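Local structure of putative aldolase (Bacteroides vulgatus ATCC 8482, 3DXI) at residues Y16-F21 with K51-K56; T9-G14 with V43-K48; A77-E82 with M103-I108; A217-M222 with N253-F258; A28-M33 with N70-K75. The protein is a putative aldolase of unestablished function, with a TIM-barrel fold and an HMGL-like region. One frame throughout, in Å; residues are numbered along the deposited sequence.

Contact 1 of 5, residues Y16-F21 with K51-K56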
# COMPACT_ATOMS: atom_id res chain seq x y z
N TYR A 16 13.37 -14.30 -8.78
CA TYR A 16 12.72 -14.52 -10.07
C TYR A 16 13.62 -14.86 -11.26
O TYR A 16 13.18 -15.52 -12.20
CB TYR A 16 11.90 -13.28 -10.42
CG TYR A 16 10.83 -12.95 -9.40
CD1 TYR A 16 9.67 -13.73 -9.30
CD2 TYR A 16 10.96 -11.86 -8.55
CE1 TYR A 16 8.67 -13.42 -8.39
CE2 TYR A 16 9.97 -11.53 -7.63
CZ TYR A 16 8.83 -12.32 -7.56
OH TYR A 16 7.84 -11.99 -6.66
N THR A 17 14.87 -14.41 -11.22
CA THR A 17 15.79 -14.64 -12.34
C THR A 17 16.99 -15.53 -12.01
O THR A 17 17.98 -15.53 -12.74
CB THR A 17 16.34 -13.30 -12.83
OG1 THR A 17 17.14 -12.71 -11.79
CG2 THR A 17 15.19 -12.35 -13.17
N ASN A 18 16.89 -16.29 -10.93
CA ASN A 18 17.98 -17.16 -10.48
C ASN A 18 19.15 -16.27 -10.10
O ASN A 18 20.30 -16.70 -10.17
CB ASN A 18 18.43 -18.10 -11.59
CG ASN A 18 17.34 -19.03 -12.05
OD1 ASN A 18 16.61 -19.59 -11.24
ND2 ASN A 18 17.24 -19.22 -13.37
N TRP A 19 18.85 -15.04 -9.70
CA TRP A 19 19.87 -14.08 -9.31
C TRP A 19 20.80 -13.72 -10.47
O TRP A 19 21.95 -13.32 -10.27
CB TRP A 19 20.67 -14.62 -8.12
CG TRP A 19 19.91 -14.50 -6.84
CD1 TRP A 19 19.85 -13.40 -6.02
CD2 TRP A 19 19.00 -15.46 -6.29
NE1 TRP A 19 18.95 -13.61 -5.01
CE2 TRP A 19 18.41 -14.87 -5.14
CE3 TRP A 19 18.62 -16.76 -6.65
CZ2 TRP A 19 17.47 -15.53 -4.36
CZ3 TRP A 19 17.67 -17.42 -5.87
CH2 TRP A 19 17.11 -16.81 -4.74
N ASP A 20 20.30 -13.87 -11.69
CA ASP A 20 21.08 -13.50 -12.85
C ASP A 20 20.59 -12.14 -13.30
O ASP A 20 19.39 -11.91 -13.41
CB ASP A 20 20.92 -14.51 -13.99
CG ASP A 20 21.79 -15.74 -13.81
OD1 ASP A 20 23.01 -15.57 -13.56
OD2 ASP A 20 21.26 -16.87 -13.92
N PHE A 21 21.53 -11.24 -13.53
CA PHE A 21 21.24 -9.89 -13.98
C PHE A 21 22.37 -9.53 -14.92
O PHE A 21 23.54 -9.63 -14.55
CB PHE A 21 21.21 -8.91 -12.80
CG PHE A 21 20.02 -9.07 -11.90
CD1 PHE A 21 18.74 -8.73 -12.33
CD2 PHE A 21 20.18 -9.56 -10.61
CE1 PHE A 21 17.64 -8.88 -11.49
CE2 PHE A 21 19.08 -9.71 -9.76
CZ PHE A 21 17.81 -9.36 -10.20
N LYS A 51 23.00 -27.24 -4.80
CA LYS A 51 22.57 -28.40 -5.58
C LYS A 51 21.80 -27.95 -6.82
O LYS A 51 22.06 -28.40 -7.93
CB LYS A 51 21.70 -29.33 -4.72
CG LYS A 51 21.22 -30.57 -5.47
CD LYS A 51 20.32 -31.43 -4.60
CE LYS A 51 19.87 -32.68 -5.36
NZ LYS A 51 18.97 -33.55 -4.54
N GLU A 52 20.84 -27.05 -6.62
CA GLU A 52 20.07 -26.54 -7.74
C GLU A 52 20.70 -25.23 -8.22
O GLU A 52 21.27 -24.48 -7.43
CB GLU A 52 18.62 -26.33 -7.33
CG GLU A 52 17.89 -27.65 -7.13
CD GLU A 52 16.40 -27.47 -6.91
OE1 GLU A 52 15.88 -26.39 -7.26
OE2 GLU A 52 15.76 -28.42 -6.41
N TYR A 53 20.60 -24.97 -9.52
CA TYR A 53 21.18 -23.77 -10.11
C TYR A 53 20.88 -22.45 -9.39
O TYR A 53 19.74 -22.16 -9.02
CB TYR A 53 20.74 -23.63 -11.57
CG TYR A 53 21.27 -22.38 -12.24
CD1 TYR A 53 22.63 -22.25 -12.54
CD2 TYR A 53 20.42 -21.32 -12.58
CE1 TYR A 53 23.13 -21.09 -13.14
CE2 TYR A 53 20.91 -20.16 -13.19
CZ TYR A 53 22.27 -20.06 -13.46
OH TYR A 53 22.77 -18.92 -14.03
N MSE A 54 21.94 -21.68 -9.20
CA MSE A 54 21.87 -20.35 -8.61
C MSE A 54 22.73 -19.50 -9.52
O MSE A 54 23.82 -19.91 -9.89
CB MSE A 54 22.44 -20.33 -7.19
CG MSE A 54 21.47 -20.80 -6.13
SE MSE A 54 21.83 -19.94 -4.43
CE MSE A 54 21.10 -18.20 -4.84
N GLY A 55 22.24 -18.32 -9.88
CA GLY A 55 22.98 -17.44 -10.76
C GLY A 55 24.03 -16.54 -10.13
O GLY A 55 24.35 -16.64 -8.94
N LYS A 56 24.57 -15.64 -10.96
CA LYS A 56 25.60 -14.70 -10.56
C LYS A 56 25.51 -14.14 -9.15
O LYS A 56 26.40 -14.35 -8.33
CB LYS A 56 25.67 -13.55 -11.56
CG LYS A 56 26.65 -12.43 -11.16
CD LYS A 56 27.05 -11.58 -12.35
CE LYS A 56 27.88 -12.39 -13.34
NZ LYS A 56 28.36 -11.57 -14.50
O HOH W 1 17.73 -20.14 -8.45
O HOH W 2 26.06 -9.35 -14.26
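Asp20 and Tyr53 reach toward each other from opposite directions, and the phenol OH of Tyr53 donates to the syn lone pair of Asp20 OD2 at 2.5 Å. OD2 arrives at the edge of the ring, near its plane, with carboxylate and ring planes 32° apart. The other oxygen is used differently: the backbone N of Lys56 meets Asp20 OD1 from above the carboxylate plane, at 3.0 Å. With both oxygens engaged, rotation of the carboxylate is restrained. Asn18 crosses the same tyrosine at about a right angle, its CB 3.6 Å from Tyr53 CE2, and a water joins Asn18 OD1 to Tyr53 O. Selenomethionine Met54 bends at chi3 (75°) and lays its CE over one face of the Trp19 indole, a CH-pi contact 3.7 Å from the centroid of the six-membered ring. A type I' turn from Thr17 to Asp20 presents Asn18, Trp19 and Asp20, and Thr17 OG1 donates to Asp20 O within it. The contact lies at the surface and joins the loop between helices 9-13 and 23-34 to the loop from strand 40-45 into helix 56-59; Trp19 NE1 bonds Arg11 O, and its ring packs on Phe57 of that last helix.

Contact 2 of 5, residues T9-G14 with V43-K48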
# COMPACT_ATOMS: atom_id res chain seq x y z
N THR A 9 17.55 -4.56 -3.77
CA THR A 9 16.89 -5.00 -5.00
C THR A 9 17.46 -6.29 -5.61
O THR A 9 16.74 -7.27 -5.79
CB THR A 9 16.93 -3.89 -6.08
OG1 THR A 9 16.38 -2.68 -5.54
CG2 THR A 9 16.12 -4.31 -7.30
N LEU A 10 18.76 -6.29 -5.91
CA LEU A 10 19.39 -7.46 -6.53
C LEU A 10 19.40 -8.73 -5.68
O LEU A 10 19.21 -9.83 -6.20
CB LEU A 10 20.82 -7.13 -6.95
CG LEU A 10 21.00 -5.97 -7.94
CD1 LEU A 10 22.47 -5.84 -8.32
CD2 LEU A 10 20.15 -6.21 -9.18
N ARG A 11 19.63 -8.57 -4.38
CA ARG A 11 19.69 -9.70 -3.46
C ARG A 11 18.32 -10.32 -3.23
O ARG A 11 18.15 -11.54 -3.28
CB ARG A 11 20.29 -9.25 -2.12
CG ARG A 11 20.55 -10.38 -1.12
CD ARG A 11 19.30 -10.79 -0.35
NE ARG A 11 18.86 -9.76 0.59
CZ ARG A 11 17.80 -9.89 1.39
NH1 ARG A 11 17.07 -10.99 1.36
NH2 ARG A 11 17.47 -8.91 2.22
N ASP A 12 17.33 -9.47 -2.99
CA ASP A 12 15.97 -9.90 -2.71
C ASP A 12 15.14 -10.15 -3.96
O ASP A 12 14.22 -10.97 -3.95
CB ASP A 12 15.30 -8.87 -1.82
CG ASP A 12 14.62 -9.49 -0.62
OD1 ASP A 12 14.96 -10.63 -0.25
OD2 ASP A 12 13.74 -8.82 -0.04
N GLY A 13 15.45 -9.44 -5.04
CA GLY A 13 14.69 -9.62 -6.27
C GLY A 13 15.23 -10.71 -7.18
O GLY A 13 14.54 -11.13 -8.12
N GLY A 14 16.45 -11.17 -6.91
CA GLY A 14 17.07 -12.21 -7.73
C GLY A 14 16.27 -13.50 -7.80
O GLY A 14 16.43 -14.29 -8.73
N VAL A 43 23.92 -6.19 -2.64
CA VAL A 43 23.88 -6.69 -4.01
C VAL A 43 23.69 -8.18 -4.24
O VAL A 43 23.43 -8.60 -5.38
CB VAL A 43 25.14 -6.24 -4.75
CG1 VAL A 43 25.25 -4.71 -4.70
CG2 VAL A 43 26.37 -6.88 -4.12
N GLY A 44 23.83 -8.99 -3.20
CA GLY A 44 23.66 -10.42 -3.39
C GLY A 44 24.12 -11.29 -2.24
O GLY A 44 24.44 -10.81 -1.16
N TYR A 45 24.14 -12.59 -2.51
CA TYR A 45 24.55 -13.59 -1.54
C TYR A 45 25.94 -14.13 -1.86
O TYR A 45 26.44 -13.95 -2.97
CB TYR A 45 23.59 -14.80 -1.58
CG TYR A 45 22.19 -14.55 -1.08
CD1 TYR A 45 21.88 -14.70 0.27
CD2 TYR A 45 21.16 -14.19 -1.96
CE1 TYR A 45 20.58 -14.50 0.75
CE2 TYR A 45 19.86 -13.97 -1.50
CZ TYR A 45 19.58 -14.13 -0.14
OH TYR A 45 18.31 -13.93 0.33
N ARG A 46 26.54 -14.76 -0.86
CA ARG A 46 27.81 -15.45 -1.01
C ARG A 46 27.32 -16.84 -0.59
O ARG A 46 26.63 -16.98 0.42
CB ARG A 46 28.88 -14.92 -0.04
CG ARG A 46 29.58 -13.63 -0.50
CD ARG A 46 30.46 -13.83 -1.74
NE ARG A 46 31.74 -14.49 -1.45
CZ ARG A 46 32.66 -14.79 -2.36
NH1 ARG A 46 32.45 -14.49 -3.64
NH2 ARG A 46 33.79 -15.40 -2.01
N ASN A 47 27.64 -17.87 -1.36
CA ASN A 47 27.17 -19.21 -1.06
C ASN A 47 28.18 -20.29 -1.37
O ASN A 47 29.13 -20.08 -2.12
CB ASN A 47 25.92 -19.53 -1.89
CG ASN A 47 24.62 -19.30 -1.14
OD1 ASN A 47 23.79 -18.49 -1.55
ND2 ASN A 47 24.42 -20.02 -0.05
N LYS A 48 27.95 -21.46 -0.80
CA LYS A 48 28.77 -22.63 -1.07
C LYS A 48 28.04 -23.23 -2.28
O LYS A 48 26.91 -22.86 -2.56
CB LYS A 48 28.74 -23.58 0.13
CG LYS A 48 29.45 -23.01 1.36
CD LYS A 48 29.41 -23.96 2.56
CE LYS A 48 28.00 -24.11 3.11
NZ LYS A 48 27.99 -24.91 4.39
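Arg11 lays its aliphatic chain over one face of the Tyr45 ring, and this is the tightly packed part of the contact. CG stands 4.0 Å from the centroid of the Tyr45 ring, a CH-pi contact, while Arg11 CD lies 3.4 Å from Tyr45 CZ. Bends at chi2 (-82°) and chi3 (-69°) fold the chain across the ring and leave the guanidinium steeply inclined to it, the two planes 81° apart. Arg11 NH1 can then reach Tyr45 OH near the guanidinium plane, but at 3.4 Å the bond is weak. The firmer hold on NH1 is the salt bridge to Asp12 OD1 at 2.7 Å, and Glu42 takes Arg11 NE, so the guanidinium is held in its rotation. Arg11 CB lies 3.7 Å from Gly44 N. Leu10 CB is 3.4 Å from Val43 O, but side chain to side chain the packing there is looser, with Leu10 CD1 4.5 Å from Val43 CB, and beyond Tyr45 the chain diverges toward the partly exposed Arg46. In the TIM barrel the short helix 9-13, which follows strand 4-7, here rests against strand 40-45; strand 75-81 flanks that strand, with Met79 touching Arg11 and Tyr45, and His192 of strand 189-192 also meets Arg11.

Contact 3 of 5, residues A77-E82 with M103-I108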
# COMPACT_ATOMS: atom_id res chain seq x y z
N ALA A 77 27.09 -4.40 0.63
CA ALA A 77 26.86 -5.51 1.53
C ALA A 77 26.44 -6.75 0.74
O ALA A 77 25.95 -6.66 -0.38
CB ALA A 77 25.76 -5.16 2.53
N ILE A 78 26.68 -7.92 1.34
CA ILE A 78 26.25 -9.18 0.76
C ILE A 78 25.61 -9.90 1.94
O ILE A 78 25.85 -9.54 3.10
CB ILE A 78 27.43 -10.03 0.17
CG1 ILE A 78 28.38 -10.49 1.27
CG2 ILE A 78 28.14 -9.24 -0.93
CD1 ILE A 78 27.94 -11.79 1.94
N MSE A 79 24.80 -10.91 1.66
CA MSE A 79 24.14 -11.65 2.73
C MSE A 79 24.55 -13.11 2.78
O MSE A 79 24.88 -13.71 1.75
CB MSE A 79 22.62 -11.53 2.56
CG MSE A 79 21.81 -12.41 3.50
SE MSE A 79 19.92 -12.01 3.43
CE MSE A 79 19.90 -10.56 4.72
N LEU A 80 24.53 -13.66 3.99
CA LEU A 80 24.84 -15.07 4.23
C LEU A 80 23.65 -15.67 4.97
O LEU A 80 23.10 -15.04 5.88
CB LEU A 80 26.07 -15.21 5.13
CG LEU A 80 27.46 -14.82 4.64
CD1 LEU A 80 28.46 -15.00 5.78
CD2 LEU A 80 27.84 -15.68 3.44
N ASN A 81 23.25 -16.87 4.59
CA ASN A 81 22.16 -17.56 5.27
C ASN A 81 22.79 -18.33 6.43
O ASN A 81 23.55 -19.28 6.22
CB ASN A 81 21.45 -18.52 4.32
CG ASN A 81 20.59 -17.81 3.28
OD1 ASN A 81 20.46 -18.27 2.14
ND2 ASN A 81 19.99 -16.69 3.67
N GLU A 82 22.49 -17.92 7.66
CA GLU A 82 23.03 -18.54 8.87
C GLU A 82 22.86 -20.07 8.91
O GLU A 82 23.80 -20.79 9.24
CB GLU A 82 22.37 -17.91 10.11
CG GLU A 82 23.05 -18.19 11.44
CD GLU A 82 22.79 -19.59 11.95
OE1 GLU A 82 21.64 -20.07 11.83
OE2 GLU A 82 23.73 -20.21 12.50
N MSE A 103 29.79 -4.51 4.53
CA MSE A 103 29.00 -5.22 5.52
C MSE A 103 28.52 -6.60 5.10
O MSE A 103 28.17 -6.83 3.94
CB MSE A 103 27.79 -4.38 5.91
CG MSE A 103 26.83 -5.06 6.87
SE MSE A 103 25.21 -4.02 7.11
CE MSE A 103 25.85 -2.80 8.50
N ILE A 104 28.52 -7.51 6.07
CA ILE A 104 28.06 -8.87 5.86
C ILE A 104 26.78 -9.00 6.68
O ILE A 104 26.82 -8.89 7.91
CB ILE A 104 29.08 -9.90 6.39
CG1 ILE A 104 30.45 -9.67 5.75
CG2 ILE A 104 28.57 -11.31 6.10
CD1 ILE A 104 30.48 -9.77 4.23
N ARG A 105 25.65 -9.18 6.01
CA ARG A 105 24.40 -9.34 6.73
C ARG A 105 24.11 -10.82 6.83
O ARG A 105 24.40 -11.58 5.92
CB ARG A 105 23.25 -8.65 6.00
CG ARG A 105 23.41 -7.16 5.88
CD ARG A 105 22.24 -6.63 5.10
NE ARG A 105 21.27 -5.96 5.94
CZ ARG A 105 20.02 -5.72 5.58
NH1 ARG A 105 19.57 -6.10 4.39
NH2 ARG A 105 19.23 -5.05 6.39
N ILE A 106 23.54 -11.23 7.96
CA ILE A 106 23.23 -12.63 8.21
C ILE A 106 21.73 -12.84 8.35
O ILE A 106 21.09 -12.20 9.18
CB ILE A 106 23.92 -13.10 9.51
CG1 ILE A 106 25.40 -12.72 9.46
CG2 ILE A 106 23.73 -14.60 9.68
CD1 ILE A 106 26.15 -12.95 10.76
N ALA A 107 21.16 -13.72 7.53
CA ALA A 107 19.73 -14.02 7.61
C ALA A 107 19.63 -15.02 8.75
O ALA A 107 20.12 -16.14 8.64
CB ALA A 107 19.22 -14.63 6.31
N ILE A 108 18.97 -14.62 9.83
CA ILE A 108 18.86 -15.45 11.02
C ILE A 108 17.45 -15.76 11.52
O ILE A 108 16.58 -14.89 11.58
CB ILE A 108 19.60 -14.77 12.20
CG1 ILE A 108 21.02 -14.40 11.77
CG2 ILE A 108 19.62 -15.70 13.41
CD1 ILE A 108 21.73 -13.47 12.74
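Neighbouring parallel strands of a TIM barrel, 75-81 and 103-108, run side by side here as the two strands of a beta-alpha-beta unit whose helix is 90-94. Their axes are 30° apart, and the register pairs Ala77 with Met103 through Asn81 with Ala107. Five backbone hydrogen bonds alternate between the strands: Ile78 N to Met103 O, Arg105 N to Ile78 O at 2.9 Å, Leu80 N to Arg105 O at 2.8 Å, Ala107 N to Leu80 O, and Glu82 N to Ala107 O. One face of the sheet carries Ile78, Leu80, Ile104 and Ile106. On it Ile78 and Ile104 run alongside each other in the same direction, with Ile78 CG1 3.7 Å from Ile104 CD1, while the CG2 branch of Ile104 meets Leu80 CD1. Ile123 of helix 113-124 covers Ile104 and Ile106. The other face, within the barrel, holds Met79, a selenomethionine, and Arg105. Arg105 leads its guanidinium away to salt bridges with Asp216 and Glu42, while its CB lies beside Met79 CE. With chi1 at 172° and chi2 at 171°, Met79 extends before its last bend and sets SE 4.0 Å from Ala107 CB.

Contact 4 of 5, residues A217-M222 with N253-F258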
# COMPACT_ATOMS: atom_id res chain seq x y z
N ALA A 217 14.53 -1.43 1.62
CA ALA A 217 13.53 -1.28 0.56
C ALA A 217 14.18 -1.72 -0.74
O ALA A 217 15.38 -1.97 -0.78
CB ALA A 217 13.05 0.16 0.47
N THR A 218 13.38 -1.84 -1.81
CA THR A 218 13.90 -2.24 -3.11
C THR A 218 13.15 -1.48 -4.21
O THR A 218 12.02 -1.04 -4.00
CB THR A 218 13.73 -3.76 -3.36
OG1 THR A 218 12.34 -4.11 -3.36
CG2 THR A 218 14.45 -4.56 -2.27
N ILE A 219 13.78 -1.32 -5.37
CA ILE A 219 13.17 -0.63 -6.50
C ILE A 219 11.94 -1.42 -6.98
O ILE A 219 12.04 -2.59 -7.33
CB ILE A 219 14.19 -0.44 -7.64
CG1 ILE A 219 15.34 0.45 -7.16
CG2 ILE A 219 13.51 0.16 -8.87
CD1 ILE A 219 14.92 1.84 -6.69
N THR A 220 10.80 -0.73 -6.99
CA THR A 220 9.48 -1.27 -7.35
C THR A 220 9.01 -2.34 -6.37
O THR A 220 8.07 -3.07 -6.65
CB THR A 220 9.41 -1.85 -8.80
OG1 THR A 220 10.23 -3.01 -8.91
CG2 THR A 220 9.86 -0.81 -9.82
N GLY A 221 9.67 -2.42 -5.21
CA GLY A 221 9.31 -3.40 -4.20
C GLY A 221 9.67 -4.83 -4.59
O GLY A 221 9.24 -5.78 -3.94
N MSE A 222 10.47 -4.96 -5.64
CA MSE A 222 10.89 -6.27 -6.13
C MSE A 222 11.32 -7.19 -5.00
O MSE A 222 12.18 -6.84 -4.17
CB MSE A 222 12.03 -6.12 -7.14
CG MSE A 222 12.45 -7.42 -7.83
SE MSE A 222 13.85 -7.13 -9.14
CE MSE A 222 13.64 -8.73 -10.22
N ASN A 253 14.05 6.79 -13.96
CA ASN A 253 14.82 5.99 -14.91
C ASN A 253 15.18 4.61 -14.37
O ASN A 253 15.14 3.63 -15.12
CB ASN A 253 16.11 6.72 -15.33
CG ASN A 253 15.83 7.98 -16.13
OD1 ASN A 253 14.79 8.10 -16.78
ND2 ASN A 253 16.77 8.92 -16.09
N ILE A 254 15.51 4.51 -13.09
CA ILE A 254 15.86 3.22 -12.54
C ILE A 254 14.61 2.34 -12.42
O ILE A 254 14.70 1.12 -12.52
CB ILE A 254 16.60 3.35 -11.17
CG1 ILE A 254 17.22 2.00 -10.79
CG2 ILE A 254 15.65 3.82 -10.08
CD1 ILE A 254 18.20 1.46 -11.82
N ILE A 255 13.46 2.96 -12.23
CA ILE A 255 12.21 2.21 -12.16
C ILE A 255 11.98 1.61 -13.55
O ILE A 255 11.64 0.43 -13.68
CB ILE A 255 11.01 3.13 -11.82
CG1 ILE A 255 11.05 3.50 -10.33
CG2 ILE A 255 9.70 2.43 -12.18
CD1 ILE A 255 9.99 4.50 -9.92
N THR A 256 12.18 2.43 -14.58
CA THR A 256 12.01 1.98 -15.96
C THR A 256 12.94 0.81 -16.28
O THR A 256 12.56 -0.11 -16.99
CB THR A 256 12.27 3.12 -16.96
OG1 THR A 256 11.28 4.14 -16.79
CG2 THR A 256 12.23 2.60 -18.39
N THR A 257 14.16 0.86 -15.76
CA THR A 257 15.12 -0.21 -15.99
C THR A 257 14.55 -1.55 -15.53
O THR A 257 14.67 -2.56 -16.23
CB THR A 257 16.45 0.05 -15.22
OG1 THR A 257 17.08 1.23 -15.73
CG2 THR A 257 17.41 -1.12 -15.40
N PHE A 258 13.89 -1.55 -14.37
CA PHE A 258 13.32 -2.76 -13.79
C PHE A 258 11.90 -3.08 -14.23
O PHE A 258 11.33 -4.10 -13.81
CB PHE A 258 13.38 -2.67 -12.26
CG PHE A 258 14.76 -2.92 -11.70
CD1 PHE A 258 15.19 -4.22 -11.47
CD2 PHE A 258 15.62 -1.87 -11.44
CE1 PHE A 258 16.48 -4.47 -10.99
CE2 PHE A 258 16.92 -2.10 -10.96
CZ PHE A 258 17.35 -3.41 -10.73
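The Phe258 ring is met obliquely by two side chains of the loop 217-222, Ile219 and Met222, while the carbonyl oxygen of Ile254, in its own helix, lies in plane at its edge. The Ile219 and Phe258 side chains cross at about a right angle, and Ile219 touches the ring through a methyl branch, CG2 being 3.9 Å from Phe258 CD2. Met222, a selenomethionine, stretches its chain beyond CG and sets SE 4.0 Å from Phe258 CD1, a Met-aromatic contact with SE 60° off the ring normal. With CG2 anti to the backbone N and CG1 beside it (chi1 -63°), Ile219 divides its work: CG2 serves the phenylalanine, and CD1 packs 4.0 Å from Ile254 CG2. Thr220 adds a methyl-to-methyl touch, CG2 to Ile255 CG2, also at 4.0 Å. No hydrogen bond joins the segments; within the loop Thr218 OG1 donates to Met222 O at 2.9 Å, and Thr220 O accepts from Trp267 NE1. The loop follows the last barrel strand, 214-217, and is covered here by helix 248-265. Helix 23-34 lies alongside through Ile25 and Tyr29, which touch Phe258, while Met231 of helix 231-241 meets Ile219 and Leu271 of the second subunit packs on Ile255.

Contact 5 of 5, residues A28-M33 with N70-K75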
# COMPACT_ATOMS: atom_id res chain seq x y z
N ALA A 28 23.33 0.10 -14.64
CA ALA A 28 22.32 1.14 -14.51
C ALA A 28 21.93 1.26 -13.03
O ALA A 28 21.83 2.36 -12.48
CB ALA A 28 21.10 0.79 -15.36
N TYR A 29 21.71 0.11 -12.40
CA TYR A 29 21.34 0.07 -10.98
C TYR A 29 22.42 0.74 -10.12
O TYR A 29 22.14 1.70 -9.41
CB TYR A 29 21.14 -1.38 -10.51
CG TYR A 29 21.00 -1.53 -9.00
CD1 TYR A 29 19.84 -1.14 -8.34
CD2 TYR A 29 22.05 -2.06 -8.24
CE1 TYR A 29 19.72 -1.26 -6.95
CE2 TYR A 29 21.94 -2.19 -6.85
CZ TYR A 29 20.77 -1.79 -6.21
OH TYR A 29 20.66 -1.93 -4.85
N ILE A 30 23.65 0.24 -10.19
CA ILE A 30 24.74 0.80 -9.39
C ILE A 30 24.91 2.31 -9.58
O ILE A 30 25.09 3.04 -8.61
CB ILE A 30 26.09 0.10 -9.72
CG1 ILE A 30 26.02 -1.38 -9.33
CG2 ILE A 30 27.23 0.79 -8.98
CD1 ILE A 30 25.97 -1.64 -7.82
N LEU A 31 24.84 2.78 -10.83
CA LEU A 31 25.00 4.20 -11.09
C LEU A 31 23.82 5.04 -10.58
O LEU A 31 24.00 6.17 -10.13
CB LEU A 31 25.21 4.45 -12.59
CG LEU A 31 26.54 3.87 -13.11
CD1 LEU A 31 26.61 4.03 -14.62
CD2 LEU A 31 27.70 4.58 -12.43
N ALA A 32 22.61 4.48 -10.65
CA ALA A 32 21.44 5.19 -10.16
C ALA A 32 21.56 5.35 -8.64
O ALA A 32 21.24 6.39 -8.09
CB ALA A 32 20.17 4.42 -10.50
N MSE A 33 22.02 4.29 -7.98
CA MSE A 33 22.17 4.33 -6.53
C MSE A 33 23.17 5.41 -6.11
O MSE A 33 23.08 5.96 -5.01
CB MSE A 33 22.63 2.96 -6.01
CG MSE A 33 21.63 1.84 -6.22
SE MSE A 33 19.87 2.17 -5.44
CE MSE A 33 18.90 2.55 -7.07
N ASN A 70 34.33 -0.49 -7.83
CA ASN A 70 35.00 0.50 -8.65
C ASN A 70 34.09 1.66 -9.05
O ASN A 70 34.51 2.82 -9.03
CB ASN A 70 35.56 -0.18 -9.90
CG ASN A 70 37.01 0.14 -10.14
OD1 ASN A 70 37.81 0.20 -9.20
ND2 ASN A 70 37.37 0.32 -11.41
N ILE A 71 32.85 1.35 -9.41
CA ILE A 71 31.91 2.37 -9.85
C ILE A 71 30.92 2.89 -8.81
O ILE A 71 30.31 3.94 -9.03
CB ILE A 71 31.12 1.89 -11.09
CG1 ILE A 71 30.43 0.56 -10.80
CG2 ILE A 71 32.06 1.76 -12.28
CD1 ILE A 71 29.50 0.08 -11.91
N SER A 72 30.76 2.18 -7.70
CA SER A 72 29.83 2.63 -6.65
C SER A 72 30.52 3.52 -5.60
O SER A 72 31.64 3.24 -5.18
CB SER A 72 29.19 1.43 -5.95
OG SER A 72 28.38 1.84 -4.85
N THR A 73 29.82 4.57 -5.19
CA THR A 73 30.34 5.48 -4.16
C THR A 73 29.67 5.20 -2.81
O THR A 73 29.92 5.91 -1.83
CB THR A 73 30.08 6.95 -4.52
OG1 THR A 73 28.66 7.18 -4.57
CG2 THR A 73 30.69 7.29 -5.88
N LYS A 74 28.84 4.17 -2.75
CA LYS A 74 28.14 3.83 -1.51
C LYS A 74 28.70 2.57 -0.85
O LYS A 74 29.60 1.93 -1.39
CB LYS A 74 26.65 3.63 -1.80
CG LYS A 74 26.03 4.80 -2.56
CD LYS A 74 26.24 6.12 -1.82
CE LYS A 74 25.55 7.29 -2.51
NZ LYS A 74 24.07 7.08 -2.66
N LYS A 75 28.20 2.24 0.33
CA LYS A 75 28.67 1.05 1.02
C LYS A 75 28.02 -0.19 0.42
O LYS A 75 26.86 -0.16 0.01
CB LYS A 75 28.38 1.15 2.53
CG LYS A 75 29.35 2.10 3.25
CD LYS A 75 29.12 2.10 4.75
CE LYS A 75 30.25 2.81 5.48
NZ LYS A 75 30.11 2.66 6.96
O HOH W 3 26.17 2.84 -5.92
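This is a partly buried packing contact on the outer layer of the barrel, where helix 23-34 meets the end of helix 62-71 and the turn that follows it. Ile30 supplies the apolar centre. Its CG2 methyl lies 3.7 Å from Ile71 CG1 and equally 3.7 Å from Ser72 CB, so one branch fits against both residues. The two isoleucines cross at about a right angle. At Ile71 the first torsion (chi1 55°) places CG1 between the backbone N and the carbonyl carbon, which sets that branch against Ile30. Leu31 lies at the exposed margin, its CD2 4.3 Å from Ile71 O. In this alpha/beta barrel the polypeptide turns back here from an outer helix toward the inner strand 75-81, and Ser72, the first residue after the helix, shapes the bend as an ST turn: its OG accepts from Lys74 N at 3.2 Å. The same hydroxyl donates to a water at 2.7 Å, and that water donates to Ile30 O, linking turn and helix. Lys74 adds a direct bond. Its chain bends at chi2 and chi4 and carries NZ to Met33 O at 2.8 Å, tilted 15° from the carbonyl plane; Ile38 O is a second acceptor for that ammonium group. Asn34 reaches the turn as well, its ND2 bonded to Ile71 O and its OD1 to Thr73 N.

In the fold
Contacts 2, 3 and 4 are buried, contact 5 is partly so, and contact 1 lies at the surface. Contacts 2 and 3 share the barrel sheet, because strands 40-45 and 75-81 are neighbours in it and Gly44 O probably bonds Met79 N; contact 3 relies on backbone bonds, contact 2 on an arginine chain against a ring. Contact 4 is wholly apolar between its segments, and its Ile254 packs on Tyr29 and Ala32 of the helix used in contact 5, where a lysine and a water add polar links. Contact 1, richest in side-chain hydrogen bonds, touches contact 2 through Trp19 and contact 4 through Phe21.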